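Local coordinates for protein ATP-dependent 6-phosphofructokinase subunit beta (Saccharomyces cerevisiae, PDB 3O8O) that phosphorylates fructose 6-phosphate with ATP to give fructose 1,6-bisphosphate, the first committing step of glycolysis, at residues L305-E316 against I326-R335. Residues are numbered along the deposited sequence; the frame is centred on the assembly and turned at random.
Sequences LQGLEAVNAVLE and IAVNENKIVR
Ile-326 lies along the helix over Gln-306, Glu-309 and Ala-310: its CG2 meets CG of Gln-306, CG1 meets CG of Glu-309, and CD1 reaches in to CA of Ala-310 at 3.5 Å. Beside it, Ile-333 sets CD1 on CG of Gln-306 and CG2 against CB of Glu-309. Helix 297-316 thus packs on the edge hairpin of strands 324-328 and 333-337, running roughly along them, where strand 324-328 also pairs with strand 146-151 in the mixed sheet of the N-terminal PFK domain.

Farther along the helix the contact turns polar. Glu-309 runs out opposite its backbone N (chi1 -175°), then bends at chi2, which delivers OE1 to Arg-335. The guanidinium grips that one oxygen side-on through Arg-335 NE (2.8 Å) and NH2 (3.1 Å), the two planes 45° apart. Arg-335 NH1 makes a weak salt-bridge bond to Glu-316 OE1, 3.2 Å, while CA of Ala-313 sits over one guanidinium face. An alanine at Glu-309 would probably leave Arg-335 leaning on the weaker Glu-316 bridge and Ile-326 CG1 without the methylene packed against it. An apolar core is thus edged by a salt-bridge network, firmer at Glu-309, that fixes the guanidinium's rotation.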
ATOM      1  N   LEU B 305     -14.219  31.915  17.989  1.00 63.25           N
ATOM      2  CA  LEU B 305     -15.462  32.339  17.344  1.00 63.75           C
ATOM      3  C   LEU B 305     -16.015  33.636  17.925  1.00 64.78           C
ATOM      4  O   LEU B 305     -16.493  34.496  17.200  1.00 65.40           O
ATOM      5  CB  LEU B 305     -16.535  31.266  17.462  1.00 40.67           C
ATOM      6  CG  LEU B 305     -16.264  29.928  16.793  1.00 39.77           C
ATOM      7  CD1 LEU B 305     -17.489  29.058  17.018  1.00 38.80           C
ATOM      8  CD2 LEU B 305     -15.999  30.094  15.315  1.00 38.92           C
ATOM      9  N   GLN B 306     -15.962  33.773  19.237  1.00 62.56           N
ATOM     10  CA  GLN B 306     -16.459  34.974  19.863  1.00 63.03           C
ATOM     11  C   GLN B 306     -15.670  36.177  19.391  1.00 64.22           C
ATOM     12  O   GLN B 306     -16.242  37.209  19.040  1.00 64.25           O
ATOM     13  CB  GLN B 306     -16.388  34.836  21.377  1.00 57.02           C
ATOM     14  CG  GLN B 306     -17.460  33.900  21.900  1.00 57.31           C
ATOM     15  CD  GLN B 306     -17.596  33.962  23.389  1.00 58.01           C
ATOM     16  OE1 GLN B 306     -18.532  33.416  23.955  1.00 58.62           O
ATOM     17  NE2 GLN B 306     -16.659  34.627  24.041  1.00 58.15           N
ATOM     18  N   GLY B 307     -14.353  36.047  19.381  1.00 62.44           N
ATOM     19  CA  GLY B 307     -13.530  37.138  18.908  1.00 63.43           C
ATOM     20  C   GLY B 307     -13.988  37.560  17.521  1.00 64.11           C
ATOM     21  O   GLY B 307     -14.170  38.742  17.264  1.00 64.79           O
ATOM     22  N   LEU B 308     -14.194  36.601  16.625  1.00 63.05           N
ATOM     23  CA  LEU B 308     -14.621  36.940  15.281  1.00 63.62           C
ATOM     24  C   LEU B 308     -15.881  37.766  15.352  1.00 63.62           C
ATOM     25  O   LEU B 308     -15.967  38.825  14.733  1.00 63.62           O
ATOM     26  CB  LEU B 308     -14.880  35.679  14.458  1.00 54.79           C
ATOM     27  CG  LEU B 308     -15.654  35.887  13.151  1.00 54.91           C
ATOM     28  CD1 LEU B 308     -15.062  37.079  12.348  1.00 54.64           C
ATOM     29  CD2 LEU B 308     -15.626  34.576  12.358  1.00 54.17           C
ATOM     30  N   GLU B 309     -16.854  37.274  16.113  1.00 81.28           N
ATOM     31  CA  GLU B 309     -18.129  37.957  16.266  1.00 81.28           C
ATOM     32  C   GLU B 309     -17.935  39.325  16.912  1.00 81.28           C
ATOM     33  O   GLU B 309     -18.554  40.306  16.497  1.00 81.28           O
ATOM     34  CB  GLU B 309     -19.091  37.115  17.105  1.00 81.28           C
ATOM     35  CG  GLU B 309     -20.490  37.704  17.204  1.00 81.28           C
ATOM     36  CD  GLU B 309     -21.172  37.806  15.849  1.00 81.28           C
ATOM     37  OE1 GLU B 309     -22.252  38.432  15.759  1.00 81.28           O
ATOM     38  OE2 GLU B 309     -20.628  37.255  14.873  1.00 81.28           O
ATOM     39  N   ALA B 310     -17.072  39.401  17.921  1.00 77.50           N
ATOM     40  CA  ALA B 310     -16.827  40.674  18.588  1.00 77.50           C
ATOM     41  C   ALA B 310     -16.403  41.759  17.595  1.00 77.50           C
ATOM     42  O   ALA B 310     -16.736  42.924  17.769  1.00 77.50           O
ATOM     43  CB  ALA B 310     -15.774  40.511  19.664  1.00 81.28           C
ATOM     44  N   VAL B 311     -15.665  41.389  16.557  1.00 81.28           N
ATOM     45  CA  VAL B 311     -15.270  42.387  15.574  1.00 81.28           C
ATOM     46  C   VAL B 311     -16.517  42.792  14.785  1.00 81.28           C
ATOM     47  O   VAL B 311     -16.770  43.979  14.584  1.00 81.28           O
ATOM     48  CB  VAL B 311     -14.162  41.853  14.608  1.00 66.29           C
ATOM     49  CG1 VAL B 311     -14.005  42.771  13.386  1.00 65.37           C
ATOM     50  CG2 VAL B 311     -12.834  41.792  15.347  1.00 65.89           C
ATOM     51  N   ASN B 312     -17.306  41.814  14.351  1.00 81.28           N
ATOM     52  CA  ASN B 312     -18.514  42.126  13.601  1.00 81.28           C
ATOM     53  C   ASN B 312     -19.414  43.092  14.368  1.00 81.28           C
ATOM     54  O   ASN B 312     -19.990  44.003  13.781  1.00 81.28           O
ATOM     55  CB  ASN B 312     -19.291  40.853  13.280  1.00 81.28           C
ATOM     56  CG  ASN B 312     -18.579  39.985  12.266  1.00 81.28           C
ATOM     57  OD1 ASN B 312     -17.871  40.486  11.386  1.00 81.28           O
ATOM     58  ND2 ASN B 312     -18.774  38.675  12.368  1.00 81.28           N
ATOM     59  N   ALA B 313     -19.516  42.888  15.681  1.00 81.28           N
ATOM     60  CA  ALA B 313     -20.337  43.725  16.552  1.00 81.28           C
ATOM     61  C   ALA B 313     -19.899  45.181  16.577  1.00 81.28           C
ATOM     62  O   ALA B 313     -20.691  46.067  16.239  1.00 81.28           O
ATOM     63  CB  ALA B 313     -20.326  43.173  17.967  1.00 81.28           C
ATOM     64  N   VAL B 314     -18.656  45.445  16.985  1.00 81.27           N
ATOM     65  CA  VAL B 314     -18.188  46.829  17.034  1.00 81.27           C
ATOM     66  C   VAL B 314     -18.230  47.450  15.657  1.00 81.27           C
ATOM     67  O   VAL B 314     -18.409  48.664  15.539  1.00 81.27           O
ATOM     68  CB  VAL B 314     -16.747  46.978  17.553  1.00 63.39           C
ATOM     69  CG1 VAL B 314     -16.662  46.556  18.980  1.00 62.56           C
ATOM     70  CG2 VAL B 314     -15.787  46.181  16.671  1.00 63.14           C
ATOM     71  N   LEU B 315     -18.055  46.629  14.622  1.00 72.13           N
ATOM     72  CA  LEU B 315     -18.092  47.136  13.253  1.00 71.63           C
ATOM     73  C   LEU B 315     -19.486  47.552  12.796  1.00 71.06           C
ATOM     74  O   LEU B 315     -19.626  48.294  11.818  1.00 69.46           O
ATOM     75  CB  LEU B 315     -17.530  46.123  12.261  1.00 59.49           C
ATOM     76  CG  LEU B 315     -16.015  46.181  12.055  1.00 58.86           C
ATOM     77  CD1 LEU B 315     -15.680  45.532  10.741  1.00 58.63           C
ATOM     78  CD2 LEU B 315     -15.529  47.612  12.029  1.00 58.57           C
ATOM     79  N   GLU B 316     -20.521  47.075  13.479  1.00 81.28           N
ATOM     80  CA  GLU B 316     -21.865  47.486  13.113  1.00 81.28           C
ATOM     81  C   GLU B 316     -22.592  48.192  14.257  1.00 81.28           C
ATOM     82  O   GLU B 316     -23.797  48.441  14.175  1.00 81.28           O
ATOM     83  CB  GLU B 316     -22.684  46.304  12.569  1.00 81.28           C
ATOM     84  CG  GLU B 316     -22.574  45.007  13.341  1.00 81.28           C
ATOM     85  CD  GLU B 316     -23.211  43.854  12.587  1.00 81.28           C
ATOM     86  OE1 GLU B 316     -24.414  43.574  12.809  1.00 81.28           O
ATOM     87  OE2 GLU B 316     -22.507  43.240  11.752  1.00 81.28           O
ATOM     88  N   ILE B 326     -20.302  39.522  23.545  1.00 72.35           N
ATOM     89  CA  ILE B 326     -20.548  38.206  22.957  1.00 72.72           C
ATOM     90  C   ILE B 326     -20.586  37.072  23.966  1.00 72.30           C
ATOM     91  O   ILE B 326     -19.726  36.973  24.847  1.00 71.21           O
ATOM     92  CB  ILE B 326     -19.524  37.838  21.881  1.00 80.94           C
ATOM     93  CG1 ILE B 326     -19.771  38.634  20.598  1.00 80.94           C
ATOM     94  CG2 ILE B 326     -19.685  36.383  21.529  1.00 80.94           C
ATOM     95  CD1 ILE B 326     -19.491  40.106  20.715  1.00 71.07           C
ATOM     96  N   ALA B 327     -21.587  36.206  23.821  1.00 77.19           N
ATOM     97  CA  ALA B 327     -21.746  35.071  24.724  1.00 77.92           C
ATOM     98  C   ALA B 327     -22.193  33.799  24.008  1.00 77.80           C
ATOM     99  O   ALA B 327     -22.267  33.741  22.781  1.00 77.67           O
ATOM    100  CB  ALA B 327     -22.744  35.426  25.816  1.00 81.28           C
ATOM    101  N   VAL B 328     -22.479  32.770  24.793  1.00 79.02           N
ATOM    102  CA  VAL B 328     -22.948  31.511  24.240  1.00 79.10           C
ATOM    103  C   VAL B 328     -24.195  31.042  24.976  1.00 78.94           C
ATOM    104  O   VAL B 328     -24.247  31.053  26.221  1.00 77.89           O
ATOM    105  CB  VAL B 328     -21.914  30.381  24.376  1.00 81.28           C
ATOM    106  CG1 VAL B 328     -21.635  29.782  22.999  1.00 81.28           C
ATOM    107  CG2 VAL B 328     -20.651  30.885  25.075  1.00 81.28           C
ATOM    108  N   ASN B 329     -25.193  30.640  24.197  1.00 80.13           N
ATOM    109  CA  ASN B 329     -26.435  30.116  24.741  1.00 80.13           C
ATOM    110  C   ASN B 329     -26.727  28.883  23.914  1.00 80.13           C
ATOM    111  O   ASN B 329     -26.794  28.966  22.685  1.00 80.13           O
ATOM    112  N   GLU B 330     -26.889  27.740  24.578  1.00 81.28           N
ATOM    113  CA  GLU B 330     -27.152  26.486  23.870  1.00 81.28           C
ATOM    114  C   GLU B 330     -26.126  26.381  22.740  1.00 81.28           C
ATOM    115  O   GLU B 330     -26.499  26.387  21.556  1.00 81.28           O
ATOM    116  N   ASN B 331     -24.844  26.296  23.106  1.00 81.28           N
ATOM    117  CA  ASN B 331     -23.773  26.231  22.114  1.00 81.28           C
ATOM    118  C   ASN B 331     -24.130  26.974  20.833  1.00 81.28           C
ATOM    119  O   ASN B 331     -24.194  26.368  19.755  1.00 81.28           O
ATOM    120  CB  ASN B 331     -23.423  24.788  21.744  1.00 75.83           C
ATOM    121  CG  ASN B 331     -22.308  24.227  22.590  1.00 75.29           C
ATOM    122  OD1 ASN B 331     -21.470  24.968  23.128  1.00 74.25           O
ATOM    123  ND2 ASN B 331     -22.273  22.905  22.698  1.00 75.76           N
ATOM    124  N   LYS B 332     -24.389  28.274  20.970  1.00 81.21           N
ATOM    125  CA  LYS B 332     -24.712  29.152  19.850  1.00 81.21           C
ATOM    126  C   LYS B 332     -24.106  30.513  20.223  1.00 81.21           C
ATOM    127  O   LYS B 332     -24.402  31.074  21.289  1.00 81.21           O
ATOM    128  CB  LYS B 332     -26.227  29.251  19.669  1.00 58.96           C
ATOM    129  N   ILE B 333     -23.224  31.019  19.365  1.00 54.53           N
ATOM    130  CA  ILE B 333     -22.570  32.294  19.626  1.00 54.68           C
ATOM    131  C   ILE B 333     -23.561  33.444  19.455  1.00 54.47           C
ATOM    132  O   ILE B 333     -24.101  33.644  18.379  1.00 54.69           O
ATOM    133  CB  ILE B 333     -21.334  32.482  18.693  1.00 37.84           C
ATOM    134  CG1 ILE B 333     -20.197  31.560  19.145  1.00 37.84           C
ATOM    135  CG2 ILE B 333     -20.834  33.919  18.742  1.00 37.84           C
ATOM    136  CD1 ILE B 333     -19.695  31.821  20.554  1.00 58.03           C
ATOM    137  N   VAL B 334     -23.793  34.204  20.517  1.00 80.28           N
ATOM    138  CA  VAL B 334     -24.753  35.299  20.437  1.00 80.53           C
ATOM    139  C   VAL B 334     -24.352  36.601  21.126  1.00 81.27           C
ATOM    140  O   VAL B 334     -23.486  36.622  22.016  1.00 80.53           O
ATOM    141  CB  VAL B 334     -26.098  34.865  21.025  1.00 49.83           C
ATOM    142  CG1 VAL B 334     -26.643  33.693  20.234  1.00 49.84           C
ATOM    143  CG2 VAL B 334     -25.909  34.477  22.490  1.00 49.75           C
ATOM    144  N   ARG B 335     -25.013  37.684  20.709  1.00 81.28           N
ATOM    145  CA  ARG B 335     -24.768  39.011  21.264  1.00 81.28           C
ATOM    146  C   ARG B 335     -25.761  39.284  22.382  1.00 81.28           C
ATOM    147  O   ARG B 335     -26.930  38.926  22.283  1.00 81.28           O
ATOM    148  CB  ARG B 335     -24.907  40.077  20.175  1.00 79.81           C
ATOM    149  CG  ARG B 335     -23.941  39.898  19.014  1.00 79.97           C
ATOM    150  CD  ARG B 335     -23.972  41.087  18.073  1.00 80.09           C
ATOM    151  NE  ARG B 335     -23.308  40.807  16.801  1.00 80.22           N
ATOM    152  CZ  ARG B 335     -23.297  41.637  15.760  1.00 80.98           C
ATOM    153  NH1 ARG B 335     -23.918  42.813  15.828  1.00 80.50           N
ATOM    154  NH2 ARG B 335     -22.655  41.299  14.649  1.00 80.98           N
TER